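Prolyl-tRNA synthetase (Naegleria fowleri, PDB 6UYH) probably catalyses the ATP-dependent attachment of proline to its cognate tRNA, and binds halofuginone together with an ATP analogue in its synthetic site. Local coordinates at residues W52-S57 against P293-C298; K32-D37 against E351-P356; L199-I204 against M281-D286; F61-I66 against N143-V148. All coordinates share one frame; numbering follows the deposited sequence. Where two conformers were deposited one is given.

In the fold
Interactions 3 and 4 are buried within the class II catalytic core, whereas interactions 1 and 2 are partly buried: interaction 1 joins core helix 49-67 to the linker before strand 300-304, and interaction 2 joins the end of helix 22-32 to helix 343-353 of the anticodon-binding domain. Helix 49-67 serves both interaction 1 and interaction 4, using different turns, and Trp55 of the first packs on Trp145 of the second. Leu199 of interaction 3 touches Val54 and Val295 of interaction 1, and Phe297 reaches Arg353 of interaction 2. Chemistry follows location: the buried pair combine apolar packing with one ring N-H bond each, interaction 1 relies on packing and a water, and interaction 2 adds a salt bridge.

Interaction 1 (W52-S57 against P293-C298); sequences WFVWES and PRVAFC. With EDO (1,2-ethanediol), chain Q.
Phe53, Val54 and Ser57 on the motif 1 helix of the class II synthetase core receive the loop Arg294-Phe297, which leads from the motif 3 helix 274-283 to strand 300-304 of the anticodon-binding domain. The aromatic part centres on Phe53. CA of Phe297 sits over one face of its ring in a CH-pi contact, 3.9 Å from the ring centroid and 22° from the normal. At the ring edge, CD2 of Phe53 comes within 3.4 Å of the carbonyl O of Val295. The ring of Phe297 itself leads away, because its chi1 of 74° sets CG between the backbone N and carbonyl carbon, and it is the CA and CB end of the residue that meets Phe53.

Aliphatic packing joins the two valines, with Val54 CG1 3.9 Å from Val295 CB. The other branch, Val54 CG2, lies 3.5 Å from Val295 O, while Ser57 CB approaches Val295 CG1 at 4.0 Å. Met279 of helix 274-283 touches both valines.

Polar contact is indirect. One water lies 2.6 Å from Ser57 OG and donates to Arg294 O at 2.8 Å, closing the gap between helix and loop. The Arg294 guanidinium turns elsewhere: NH1 bonds to Glu197 O, NH2 forms a salt bridge with Asp399, and NE donates to O1 of a 1,2-ethanediol, probably from the crystallisation liquor, at 3.1 Å.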
loop_
_atom_site.group_PDB
_atom_site.type_symbol
_atom_site.label_atom_id
_atom_site.label_comp_id
_atom_site.label_asym_id
_atom_site.label_seq_id
_atom_site.Cartn_x
_atom_site.Cartn_y
_atom_site.Cartn_z
ATOM N N TRP A 52 0.409 12.119 -1.750
ATOM C CA TRP A 52 0.307 10.667 -1.815
ATOM C C TRP A 52 -0.196 10.217 -3.180
ATOM O O TRP A 52 0.190 9.150 -3.661
ATOM C CB TRP A 52 -0.615 10.153 -0.696
ATOM C CG TRP A 52 -0.522 8.644 -0.493
ATOM C CD1 TRP A 52 -1.507 7.716 -0.724
ATOM C CD2 TRP A 52 0.620 7.912 -0.034
ATOM N NE1 TRP A 52 -1.038 6.456 -0.430
ATOM C CE2 TRP A 52 0.260 6.550 -0.002
ATOM C CE3 TRP A 52 1.916 8.278 0.351
ATOM C CZ2 TRP A 52 1.152 5.551 0.400
ATOM C CZ3 TRP A 52 2.796 7.287 0.759
ATOM C CH2 TRP A 52 2.405 5.940 0.781
ATOM N N PHE A 53 -1.024 11.039 -3.830
ATOM C CA PHE A 53 -1.472 10.741 -5.187
ATOM C C PHE A 53 -0.305 10.496 -6.137
ATOM O O PHE A 53 -0.382 9.629 -7.017
ATOM C CB PHE A 53 -2.341 11.883 -5.722
ATOM C CG PHE A 53 -2.873 11.631 -7.114
ATOM C CD1 PHE A 53 -4.065 10.959 -7.298
ATOM C CD2 PHE A 53 -2.160 12.043 -8.238
ATOM C CE1 PHE A 53 -4.547 10.713 -8.567
ATOM C CE2 PHE A 53 -2.637 11.787 -9.516
ATOM C CZ PHE A 53 -3.830 11.122 -9.676
ATOM N N VAL A 54 0.775 11.270 -5.997
ATOM C CA VAL A 54 1.940 11.065 -6.856
ATOM C C VAL A 54 2.513 9.670 -6.642
ATOM O O VAL A 54 2.833 8.953 -7.598
ATOM C CB VAL A 54 3.003 12.149 -6.601
ATOM C CG1 VAL A 54 4.239 11.894 -7.495
ATOM C CG2 VAL A 54 2.451 13.529 -6.906
ATOM N N TRP A 55 2.670 9.265 -5.382
ATOM C CA TRP A 55 3.249 7.950 -5.121
ATOM C C TRP A 55 2.316 6.836 -5.589
ATOM O O TRP A 55 2.771 5.839 -6.158
ATOM C CB TRP A 55 3.581 7.805 -3.637
ATOM C CG TRP A 55 4.340 6.556 -3.297
ATOM C CD1 TRP A 55 3.950 5.570 -2.421
ATOM C CD2 TRP A 55 5.619 6.148 -3.816
ATOM N NE1 TRP A 55 4.920 4.587 -2.361
ATOM C CE2 TRP A 55 5.943 4.912 -3.212
ATOM C CE3 TRP A 55 6.520 6.708 -4.735
ATOM C CZ2 TRP A 55 7.129 4.224 -3.502
ATOM C CZ3 TRP A 55 7.701 6.023 -5.020
ATOM C CH2 TRP A 55 7.992 4.795 -4.403
ATOM N N GLU A 56 1.004 7.005 -5.403
ATOM C CA GLU A 56 0.065 6.017 -5.936
ATOM C C GLU A 56 0.174 5.908 -7.453
ATOM O O GLU A 56 0.001 4.819 -8.014
ATOM C CB GLU A 56 -1.368 6.372 -5.539
ATOM C CG GLU A 56 -1.641 6.199 -4.068
ATOM C CD GLU A 56 -3.088 6.498 -3.730
ATOM O OE1 GLU A 56 -3.703 7.324 -4.437
ATOM O OE2 GLU A 56 -3.607 5.906 -2.773
ATOM N N SER A 57 0.426 7.037 -8.129
ATOM C CA SER A 57 0.573 7.045 -9.582
ATOM C C SER A 57 1.815 6.276 -10.002
ATOM O O SER A 57 1.788 5.513 -10.974
ATOM C CB SER A 57 0.640 8.480 -10.098
ATOM O OG SER A 57 -0.607 9.159 -9.953
ATOM N N PRO A 293 2.132 16.545 -15.630
ATOM C CA PRO A 293 0.711 16.193 -15.814
ATOM C C PRO A 293 0.346 14.755 -15.456
ATOM O O PRO A 293 -0.767 14.514 -14.978
ATOM C CB PRO A 293 0.484 16.480 -17.304
ATOM C CG PRO A 293 1.433 17.607 -17.601
ATOM C CD PRO A 293 2.655 17.358 -16.744
ATOM N N ARG A 294 1.238 13.789 -15.655
ATOM C CA ARG A 294 0.853 12.403 -15.425
ATOM C C ARG A 294 0.792 12.025 -13.949
ATOM O O ARG A 294 0.274 10.949 -13.624
ATOM C CB ARG A 294 1.801 11.473 -16.188
ATOM C CG ARG A 294 1.546 11.542 -17.698
ATOM C CD ARG A 294 2.753 11.174 -18.549
ATOM N NE ARG A 294 2.667 11.775 -19.880
ATOM C CZ ARG A 294 3.632 11.722 -20.794
ATOM N NH1 ARG A 294 4.771 11.086 -20.520
ATOM N NH2 ARG A 294 3.464 12.304 -21.978
ATOM N N VAL A 295 1.288 12.869 -13.045
ATOM C CA VAL A 295 1.129 12.607 -11.621
ATOM C C VAL A 295 0.382 13.728 -10.911
ATOM O O VAL A 295 0.358 13.765 -9.684
ATOM C CB VAL A 295 2.484 12.332 -10.937
ATOM C CG1 VAL A 295 3.171 11.128 -11.584
ATOM C CG2 VAL A 295 3.383 13.568 -10.988
ATOM N N ALA A 296 -0.253 14.629 -11.658
ATOM C CA ALA A 296 -0.943 15.769 -11.060
ATOM C C ALA A 296 -2.316 15.349 -10.548
ATOM O O ALA A 296 -3.142 14.873 -11.331
ATOM C CB ALA A 296 -1.080 16.893 -12.085
ATOM N N PHE A 297 -2.576 15.582 -9.252
ATOM C CA PHE A 297 -3.874 15.236 -8.666
ATOM C C PHE A 297 -5.011 15.877 -9.450
ATOM O O PHE A 297 -6.097 15.296 -9.588
ATOM C CB PHE A 297 -3.925 15.674 -7.197
ATOM C CG PHE A 297 -4.063 17.153 -7.022
ATOM C CD1 PHE A 297 -5.301 17.730 -6.799
ATOM C CD2 PHE A 297 -2.948 17.977 -7.128
ATOM C CE1 PHE A 297 -5.432 19.105 -6.672
ATOM C CE2 PHE A 297 -3.065 19.359 -7.003
ATOM C CZ PHE A 297 -4.311 19.926 -6.777
ATOM N N CYS A 298 -4.783 17.090 -9.945
ATOM C CA CYS A 298 -5.689 17.770 -10.858
ATOM C C CYS A 298 -4.857 18.226 -12.045
ATOM O O CYS A 298 -3.857 18.931 -11.865
ATOM C CB CYS A 298 -6.375 18.961 -10.181
ATOM S SG CYS A 298 -7.319 20.026 -11.300
HETATM C C1 EDO Q . -1.060 13.324 -19.852
HETATM O O1 EDO Q . -0.271 12.453 -20.672
HETATM C C2 EDO Q . -2.308 13.722 -20.630
HETATM O O2 EDO Q . -2.909 12.553 -21.195
HETATM O O HOH W 1 -1.816 9.647 -12.236
#

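Interaction 2 (K32-D37 against E351-P356); sequences KSEFLD and ELRGVP
Ser33 and Arg353 bring their CA atoms to 4.4 Å where the C-terminal ends of helices 22-32 and 343-353 meet. Each helix closes with a Schellman motif, at Glu34 and Gly354, both of positive phi. A water between the two ends donates to Ser33 O at 2.9 Å and to Arg353 O at 2.8 Å.

Among the side chains, Leu352 lays CD2 against Lys32 O (3.5 Å), and its carbonyl O lies 3.5 Å from Ser33 CB. A salt bridge crosses beside this packing: Arg353 NH2 donates to Glu34 OE2 at 2.8 Å, meeting the oxygen from above the carboxylate, 56° out of its plane. The carboxylate and guanidinium planes are 76° apart, and one N-H...O bond spans them, not a two-pronged pair. Tyr349 holds the guanidinium as well, through its carbonyl O at NH1 and a cation-pi contact.

The backbones of Leu352 and Gly354 bond to Met289 and Leu291 in the loop between helix 274-283 and strand 300-304, while Phe35 packs against helices 49-67 and 274-283, placing the contact where the anticodon-binding domain meets the catalytic core.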
loop_
_atom_site.group_PDB
_atom_site.type_symbol
_atom_site.label_atom_id
_atom_site.label_comp_id
_atom_site.label_asym_id
_atom_site.label_seq_id
_atom_site.Cartn_x
_atom_site.Cartn_y
_atom_site.Cartn_z
ATOM N N LYS A 32 2.950 24.729 1.788
ATOM C CA LYS A 32 1.877 25.608 1.327
ATOM C C LYS A 32 1.133 25.029 0.130
ATOM O O LYS A 32 -0.017 25.406 -0.115
ATOM C CB LYS A 32 2.442 26.994 1.001
ATOM C CG LYS A 32 2.992 27.690 2.231
ATOM C CD LYS A 32 3.580 29.062 1.915
ATOM C CE LYS A 32 4.024 29.754 3.199
ATOM N NZ LYS A 32 4.565 31.125 2.963
ATOM N N SER A 33 1.761 24.121 -0.610
ATOM C CA SER A 33 1.064 23.390 -1.655
ATOM C C SER A 33 0.160 22.297 -1.115
ATOM O O SER A 33 -0.496 21.625 -1.916
ATOM C CB SER A 33 2.061 22.746 -2.602
ATOM O OG SER A 33 2.806 21.732 -1.933
ATOM N N GLU A 34 0.131 22.098 0.211
ATOM C CA GLU A 34 -0.593 20.993 0.857
ATOM C C GLU A 34 -0.037 19.626 0.454
ATOM O O GLU A 34 -0.755 18.624 0.436
ATOM C CB GLU A 34 -2.107 21.081 0.592
ATOM C CG GLU A 34 -2.713 22.396 1.086
ATOM C CD GLU A 34 -4.224 22.469 0.962
ATOM O OE1 GLU A 34 -4.864 21.456 0.607
ATOM O OE2 GLU A 34 -4.773 23.554 1.233
ATOM N N PHE A 35 1.261 19.550 0.154
ATOM C CA PHE A 35 1.863 18.247 -0.106
ATOM C C PHE A 35 2.235 17.537 1.190
ATOM O O PHE A 35 1.978 16.335 1.348
ATOM C CB PHE A 35 3.104 18.400 -0.997
ATOM C CG PHE A 35 2.906 17.906 -2.409
ATOM C CD1 PHE A 35 3.814 17.008 -2.979
ATOM C CD2 PHE A 35 1.810 18.330 -3.157
ATOM C CE1 PHE A 35 3.625 16.540 -4.270
ATOM C CE2 PHE A 35 1.610 17.871 -4.448
ATOM C CZ PHE A 35 2.529 16.974 -5.009
ATOM N N LEU A 36 2.815 18.265 2.134
ATOM C CA LEU A 36 3.499 17.644 3.256
ATOM C C LEU A 36 3.268 18.468 4.512
ATOM O O LEU A 36 3.093 19.688 4.450
ATOM C CB LEU A 36 5.003 17.514 2.958
ATOM C CG LEU A 36 5.934 16.885 3.997
ATOM C CD1 LEU A 36 7.092 16.165 3.294
ATOM C CD2 LEU A 36 6.484 17.951 4.939
ATOM N N ASP A 37 3.257 17.796 5.657
ATOM C CA ASP A 37 3.362 18.506 6.921
ATOM C C ASP A 37 4.457 17.887 7.775
ATOM O O ASP A 37 4.801 16.714 7.621
ATOM C CB ASP A 37 2.058 18.523 7.698
ATOM C CG ASP A 37 1.699 19.914 8.168
ATOM O OD1 ASP A 37 2.632 20.736 8.345
ATOM O OD2 ASP A 37 0.500 20.192 8.343
ATOM N N GLU A 351 -2.071 27.635 -8.913
ATOM C CA GLU A 351 -0.654 27.664 -9.280
ATOM C C GLU A 351 0.216 27.199 -8.120
ATOM O O GLU A 351 1.162 26.429 -8.312
ATOM C CB GLU A 351 -0.243 29.072 -9.729
ATOM C CG GLU A 351 -0.727 29.448 -11.125
ATOM C CD GLU A 351 -0.516 30.918 -11.452
ATOM O OE1 GLU A 351 -0.077 31.676 -10.558
ATOM O OE2 GLU A 351 -0.797 31.313 -12.606
ATOM N N LEU A 352 -0.099 27.658 -6.906
ATOM C CA LEU A 352 0.624 27.225 -5.710
ATOM C C LEU A 352 0.592 25.709 -5.553
ATOM O O LEU A 352 1.588 25.087 -5.160
ATOM C CB LEU A 352 0.008 27.904 -4.482
ATOM C CG LEU A 352 0.536 27.550 -3.093
ATOM C CD1 LEU A 352 2.045 27.813 -3.023
ATOM C CD2 LEU A 352 -0.207 28.343 -2.019
ATOM N N ARG A 353 -0.543 25.096 -5.860
ATOM C CA ARG A 353 -0.703 23.663 -5.669
ATOM C C ARG A 353 -0.220 22.851 -6.862
ATOM O O ARG A 353 -0.170 21.620 -6.777
ATOM C CB ARG A 353 -2.169 23.364 -5.341
ATOM C CG ARG A 353 -2.544 23.905 -3.965
ATOM C CD ARG A 353 -4.047 24.050 -3.759
ATOM N NE ARG A 353 -4.375 24.350 -2.365
ATOM C CZ ARG A 353 -4.226 25.545 -1.790
ATOM N NH1 ARG A 353 -3.759 26.575 -2.485
ATOM N NH2 ARG A 353 -4.549 25.714 -0.515
ATOM N N GLY A 354 0.145 23.505 -7.964
ATOM C CA GLY A 354 0.881 22.850 -9.026
ATOM C C GLY A 354 0.083 22.433 -10.236
ATOM O O GLY A 354 0.639 21.760 -11.110
ATOM N N VAL A 355 -1.186 22.820 -10.331
ATOM C CA VAL A 355 -2.025 22.327 -11.432
ATOM C C VAL A 355 -1.406 22.729 -12.771
ATOM O O VAL A 355 -1.126 23.922 -12.995
ATOM C CB VAL A 355 -3.457 22.866 -11.296
ATOM C CG1 VAL A 355 -4.279 22.473 -12.504
ATOM C CG2 VAL A 355 -4.101 22.316 -10.013
ATOM N N PRO A 356 -1.164 21.790 -13.689
ATOM C CA PRO A 356 -0.401 22.142 -14.901
ATOM C C PRO A 356 -1.153 23.011 -15.903
ATOM O O PRO A 356 -0.510 23.795 -16.613
ATOM C CB PRO A 356 -0.027 20.772 -15.497
ATOM C CG PRO A 356 -0.877 19.764 -14.786
ATOM C CD PRO A 356 -1.191 20.340 -13.442
HETATM O O HOH W 2 -0.859 20.278 -4.442
#

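Interaction 3 (L199-I204 against M281-D286); sequences LAVPVI and MVHGDD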
loop_
_atom_site.group_PDB
_atom_site.type_symbol
_atom_site.label_atom_id
_atom_site.label_comp_id
_atom_site.label_asym_id
_atom_site.label_seq_id
_atom_site.Cartn_x
_atom_site.Cartn_y
_atom_site.Cartn_z
ATOM N N LEU A 199 7.564 11.726 -14.068
ATOM C CA LEU A 199 8.005 12.882 -13.288
ATOM C C LEU A 199 8.706 13.954 -14.111
ATOM O O LEU A 199 9.037 15.013 -13.555
ATOM C CB LEU A 199 8.937 12.418 -12.156
ATOM C CG LEU A 199 8.355 11.294 -11.279
ATOM C CD1 LEU A 199 9.339 10.866 -10.201
ATOM C CD2 LEU A 199 7.014 11.695 -10.655
ATOM N N ALA A 200 8.939 13.705 -15.404
ATOM C CA ALA A 200 9.640 14.632 -16.299
ATOM C C ALA A 200 11.016 15.020 -15.754
ATOM O O ALA A 200 11.468 16.153 -15.917
ATOM C CB ALA A 200 8.789 15.876 -16.585
ATOM N N VAL A 201 11.694 14.075 -15.113
ATOM C CA VAL A 201 13.031 14.289 -14.556
ATOM C C VAL A 201 14.028 13.474 -15.376
ATOM O O VAL A 201 13.867 12.255 -15.494
ATOM C CB VAL A 201 13.110 13.890 -13.074
ATOM C CG1 VAL A 201 14.574 13.882 -12.619
ATOM C CG2 VAL A 201 12.282 14.842 -12.205
ATOM N N PRO A 202 15.077 14.082 -15.921
ATOM C CA PRO A 202 16.055 13.312 -16.695
ATOM C C PRO A 202 17.013 12.562 -15.784
ATOM O O PRO A 202 17.289 12.979 -14.656
ATOM C CB PRO A 202 16.788 14.394 -17.500
ATOM C CG PRO A 202 16.763 15.588 -16.588
ATOM C CD PRO A 202 15.398 15.519 -15.898
ATOM N N VAL A 203 17.529 11.434 -16.290
ATOM C CA VAL A 203 18.397 10.571 -15.496
ATOM C C VAL A 203 19.644 10.231 -16.294
ATOM O O VAL A 203 19.689 10.358 -17.520
ATOM C CB VAL A 203 17.718 9.251 -15.042
ATOM C CG1 VAL A 203 16.417 9.506 -14.296
ATOM C CG2 VAL A 203 17.500 8.327 -16.217
ATOM N N ILE A 204 20.661 9.778 -15.566
ATOM C CA ILE A 204 21.869 9.201 -16.144
ATOM C C ILE A 204 22.040 7.815 -15.544
ATOM O O ILE A 204 22.111 7.677 -14.316
ATOM C CB ILE A 204 23.113 10.053 -15.865
ATOM C CG1 ILE A 204 22.962 11.445 -16.476
ATOM C CG2 ILE A 204 24.342 9.361 -16.447
ATOM C CD1 ILE A 204 24.034 12.409 -16.017
ATOM N N MET A 281 12.184 19.466 -6.271
ATOM C CA MET A 281 13.388 20.283 -6.367
ATOM C C MET A 281 13.726 20.633 -7.809
ATOM O O MET A 281 14.272 21.715 -8.069
ATOM C CB MET A 281 14.584 19.576 -5.717
ATOM C CG MET A 281 14.502 19.525 -4.198
ATOM S SD MET A 281 15.932 18.636 -3.509
ATOM C CE MET A 281 15.582 18.814 -1.758
ATOM N N VAL A 282 13.436 19.731 -8.754
ATOM C CA VAL A 282 13.742 20.009 -10.155
ATOM C C VAL A 282 12.754 21.025 -10.728
ATOM O O VAL A 282 13.157 22.023 -11.340
ATOM C CB VAL A 282 13.763 18.703 -10.977
ATOM C CG1 VAL A 282 13.863 19.016 -12.469
ATOM C CG2 VAL A 282 14.934 17.810 -10.549
ATOM N N HIS A 283 11.451 20.812 -10.515
ATOM C CA HIS A 283 10.429 21.557 -11.256
ATOM C C HIS A 283 9.790 22.718 -10.502
ATOM O O HIS A 283 9.211 23.598 -11.149
ATOM C CB HIS A 283 9.289 20.630 -11.696
ATOM C CG HIS A 283 9.711 19.545 -12.627
ATOM N ND1 HIS A 283 10.383 19.787 -13.804
ATOM C CD2 HIS A 283 9.509 18.208 -12.575
ATOM C CE1 HIS A 283 10.604 18.640 -14.422
ATOM N NE2 HIS A 283 10.084 17.667 -13.696
ATOM N N GLY A 284 9.835 22.739 -9.172
ATOM C CA GLY A 284 9.203 23.829 -8.442
ATOM C C GLY A 284 9.811 25.179 -8.785
ATOM O O GLY A 284 10.970 25.280 -9.195
ATOM N N ASP A 285 9.012 26.235 -8.629
ATOM C CA ASP A 285 9.467 27.580 -8.952
ATOM C C ASP A 285 9.003 28.537 -7.847
ATOM O O ASP A 285 8.536 28.115 -6.787
ATOM C CB ASP A 285 9.002 27.986 -10.367
ATOM C CG ASP A 285 7.486 28.166 -10.478
ATOM O OD1 ASP A 285 6.787 28.195 -9.446
ATOM O OD2 ASP A 285 6.990 28.295 -11.620
ATOM N N ASP A 286 9.137 29.840 -8.098
ATOM C CA ASP A 286 8.868 30.822 -7.056
ATOM C C ASP A 286 7.383 31.072 -6.843
ATOM O O ASP A 286 7.019 31.792 -5.905
ATOM C CB ASP A 286 9.585 32.138 -7.370
ATOM C CG ASP A 286 11.099 32.020 -7.217
ATOM O OD1 ASP A 286 11.556 31.105 -6.504
ATOM O OD2 ASP A 286 11.824 32.838 -7.803
#
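The imidazole of His283 points its edge at the backbone of Leu199 and Ala200, while CG1 of the preceding Val282 lies over one of its faces, toward the rim. At that edge NE2 donates to Leu199 O at 2.9 Å. The acceptor stays close to the ring plane and the donor lies in the carbonyl plane, but the N-H...O angle of 139° leaves the bond noticeably bent. Ala200 O is also near the ring plane, 3.0 Å from His283 NE2, so that two carbonyl oxygens flank this nitrogen; their partial charges are consistent with a proton at NE2.

Ala200 is the first residue to leave helical angles after helix 177-198, and its positive phi belongs to the turn that presents both carbonyls to the ring. Its CB approaches His283 NE2 at 3.6 Å. Val201 adds an apolar flank: CG2 meets His283 NE2 obliquely at 3.9 Å and reaches Val282 CG2 at 4.3 Å. CB of His283 already heads for the loop, and chi1 of -62° keeps the imidazole on that course.

The histidine ends helix 274-283, the motif 3 helix of the class II core. Around the contact, Val201 and Val282 pack on strand 219-227, while Pro202 and His283 touch helix 391-415; the loop thus runs from helix 177-198 past strand 219-227 and helix 391-415.

Interaction 4 (F61-I66 against N143-V148); sequences FFDAEI and NQWTNV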
loop_
_atom_site.group_PDB
_atom_site.type_symbol
_atom_site.label_atom_id
_atom_site.label_comp_id
_atom_site.label_asym_id
_atom_site.label_seq_id
_atom_site.Cartn_x
_atom_site.Cartn_y
_atom_site.Cartn_z
ATOM N N PHE A 61 1.764 2.668 -12.281
ATOM C CA PHE A 61 2.595 2.495 -13.465
ATOM C C PHE A 61 3.594 1.358 -13.279
ATOM O O PHE A 61 3.716 0.478 -14.139
ATOM C CB PHE A 61 3.330 3.796 -13.769
ATOM C CG PHE A 61 4.355 3.679 -14.864
ATOM C CD1 PHE A 61 3.971 3.647 -16.194
ATOM C CD2 PHE A 61 5.704 3.614 -14.559
ATOM C CE1 PHE A 61 4.925 3.563 -17.212
ATOM C CE2 PHE A 61 6.670 3.530 -15.564
ATOM C CZ PHE A 61 6.275 3.499 -16.895
ATOM N N PHE A 62 4.332 1.372 -12.166
ATOM C CA PHE A 62 5.394 0.386 -11.979
ATOM C C PHE A 62 4.818 -1.020 -11.850
ATOM O O PHE A 62 5.341 -1.961 -12.453
ATOM C CB PHE A 62 6.238 0.751 -10.752
ATOM C CG PHE A 62 7.521 -0.038 -10.630
ATOM C CD1 PHE A 62 8.622 0.282 -11.412
ATOM C CD2 PHE A 62 7.632 -1.074 -9.711
ATOM C CE1 PHE A 62 9.811 -0.433 -11.302
ATOM C CE2 PHE A 62 8.827 -1.793 -9.586
ATOM C CZ PHE A 62 9.907 -1.468 -10.378
ATOM N N ASP A 63 3.731 -1.173 -11.081
ATOM C CA ASP A 63 3.059 -2.462 -10.951
ATOM C C ASP A 63 2.676 -3.023 -12.309
ATOM O O ASP A 63 2.844 -4.220 -12.570
ATOM C CB ASP A 63 1.795 -2.328 -10.090
ATOM C CG ASP A 63 2.025 -2.670 -8.620
ATOM O OD1 ASP A 63 3.146 -3.052 -8.255
ATOM O OD2 ASP A 63 1.063 -2.535 -7.835
ATOM N N ALA A 64 2.091 -2.188 -13.173
ATOM C CA ALA A 64 1.675 -2.707 -14.470
ATOM C C ALA A 64 2.875 -3.131 -15.307
ATOM O O ALA A 64 2.788 -4.116 -16.046
ATOM C CB ALA A 64 0.830 -1.675 -15.221
ATOM N N GLU A 65 4.004 -2.422 -15.192
ATOM C CA GLU A 65 5.183 -2.788 -15.976
ATOM C C GLU A 65 5.854 -4.052 -15.442
ATOM O O GLU A 65 6.314 -4.891 -16.229
ATOM C CB GLU A 65 6.178 -1.624 -16.003
ATOM C CG GLU A 65 5.666 -0.412 -16.790
ATOM C CD GLU A 65 5.306 -0.748 -18.233
ATOM O OE1 GLU A 65 6.060 -1.495 -18.899
ATOM O OE2 GLU A 65 4.257 -0.259 -18.704
ATOM N N ILE A 66 5.942 -4.208 -14.118
ATOM C CA ILE A 66 6.613 -5.404 -13.609
ATOM C C ILE A 66 5.711 -6.631 -13.714
ATOM O O ILE A 66 6.211 -7.765 -13.769
ATOM C CB ILE A 66 7.125 -5.227 -12.167
ATOM C CG1 ILE A 66 5.967 -5.038 -11.162
ATOM C CG2 ILE A 66 8.163 -4.080 -12.107
ATOM C CD1 ILE A 66 6.426 -4.987 -9.700
ATOM N N ASN A 143 7.850 -8.704 -5.307
ATOM C CA ASN A 143 7.953 -7.274 -5.066
ATOM C C ASN A 143 7.051 -6.925 -3.892
ATOM O O ASN A 143 6.026 -7.577 -3.678
ATOM C CB ASN A 143 7.541 -6.479 -6.322
ATOM C CG ASN A 143 7.481 -4.997 -6.080
ATOM O OD1 ASN A 143 8.520 -4.341 -5.969
ATOM N ND2 ASN A 143 6.264 -4.447 -5.998
ATOM N N GLN A 144 7.434 -5.915 -3.117
ATOM C CA GLN A 144 6.489 -5.414 -2.123
ATOM C C GLN A 144 6.605 -3.902 -1.986
ATOM O O GLN A 144 7.695 -3.337 -2.086
ATOM C CB GLN A 144 6.664 -6.101 -0.753
ATOM C CG GLN A 144 8.075 -6.119 -0.199
ATOM C CD GLN A 144 8.140 -6.803 1.160
ATOM O OE1 GLN A 144 7.308 -7.653 1.471
ATOM N NE2 GLN A 144 9.133 -6.436 1.973
ATOM N N TRP A 145 5.447 -3.260 -1.784
ATOM C CA TRP A 145 5.331 -1.833 -1.502
ATOM C C TRP A 145 5.181 -1.681 0.008
ATOM O O TRP A 145 4.161 -2.096 0.571
ATOM C CB TRP A 145 4.120 -1.240 -2.229
ATOM C CG TRP A 145 4.207 -1.349 -3.710
ATOM C CD1 TRP A 145 3.720 -2.356 -4.497
ATOM C CD2 TRP A 145 4.806 -0.402 -4.592
ATOM N NE1 TRP A 145 3.992 -2.096 -5.819
ATOM C CE2 TRP A 145 4.674 -0.908 -5.903
ATOM C CE3 TRP A 145 5.471 0.814 -4.400
ATOM C CZ2 TRP A 145 5.164 -0.234 -7.019
ATOM C CZ3 TRP A 145 5.950 1.485 -5.496
ATOM C CH2 TRP A 145 5.802 0.958 -6.797
ATOM N N THR A 146 6.196 -1.115 0.669
ATOM C CA THR A 146 6.268 -1.151 2.125
ATOM C C THR A 146 6.851 0.144 2.666
ATOM O O THR A 146 7.460 0.942 1.936
ATOM C CB THR A 146 7.150 -2.305 2.653
ATOM O OG1 THR A 146 8.522 -2.023 2.350
ATOM C CG2 THR A 146 6.806 -3.622 2.029
ATOM N N ASN A 147 6.711 0.319 3.982
ATOM C CA ASN A 147 7.484 1.329 4.696
ATOM C C ASN A 147 8.803 0.747 5.202
ATOM O O ASN A 147 8.934 -0.452 5.426
ATOM C CB ASN A 147 6.674 1.948 5.849
ATOM C CG ASN A 147 6.150 0.931 6.837
ATOM O OD1 ASN A 147 6.059 -0.256 6.555
ATOM N ND2 ASN A 147 5.772 1.415 8.011
ATOM N N VAL A 148 9.787 1.626 5.363
ATOM C CA VAL A 148 11.149 1.268 5.733
ATOM C C VAL A 148 11.591 2.227 6.826
ATOM O O VAL A 148 11.227 3.406 6.799
ATOM C CB VAL A 148 12.104 1.369 4.520
ATOM C CG1 VAL A 148 13.402 0.656 4.810
ATOM C CG2 VAL A 148 11.438 0.818 3.261
#
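Phe62 lays CD2 against the benzo end of Trp145, 3.7 Å from CZ2, the pair meeting obliquely with the two ring planes nearly perpendicular. Phe62 CB lies in the indole plane at its edge, 4.0 Å from Trp145 CH2. The pyrrole end of the same indole is held by Asp63. Trp145 NE1 donates to Asp63 OD1 at 2.8 Å, the acceptor lying close to the ring plane and being approached on its syn side, 34° out of the carboxylate plane. This bond and the Phe62 contact both restrict the rotation of the indole, on which Gln168 and Trp55 also pack.

The elements joined are the motif 1 helix 49-67 and the motif 2 strand 140-149 of the class II synthetase core, whose short segments run antiparallel (170°) with axes 11.2 Å apart. One turn along the helix, Ile66 crosses Asn143 at about a right angle. Its chi1 of 65° turns CG1 so that CD1 meets the amide, 3.7 Å from Asn143 ND2. The amide is satisfied elsewhere, OD1 by Gln168 and ND2 by Asn73, while the side chain of Asn143 lies about 8 Å from the bound halofuginone.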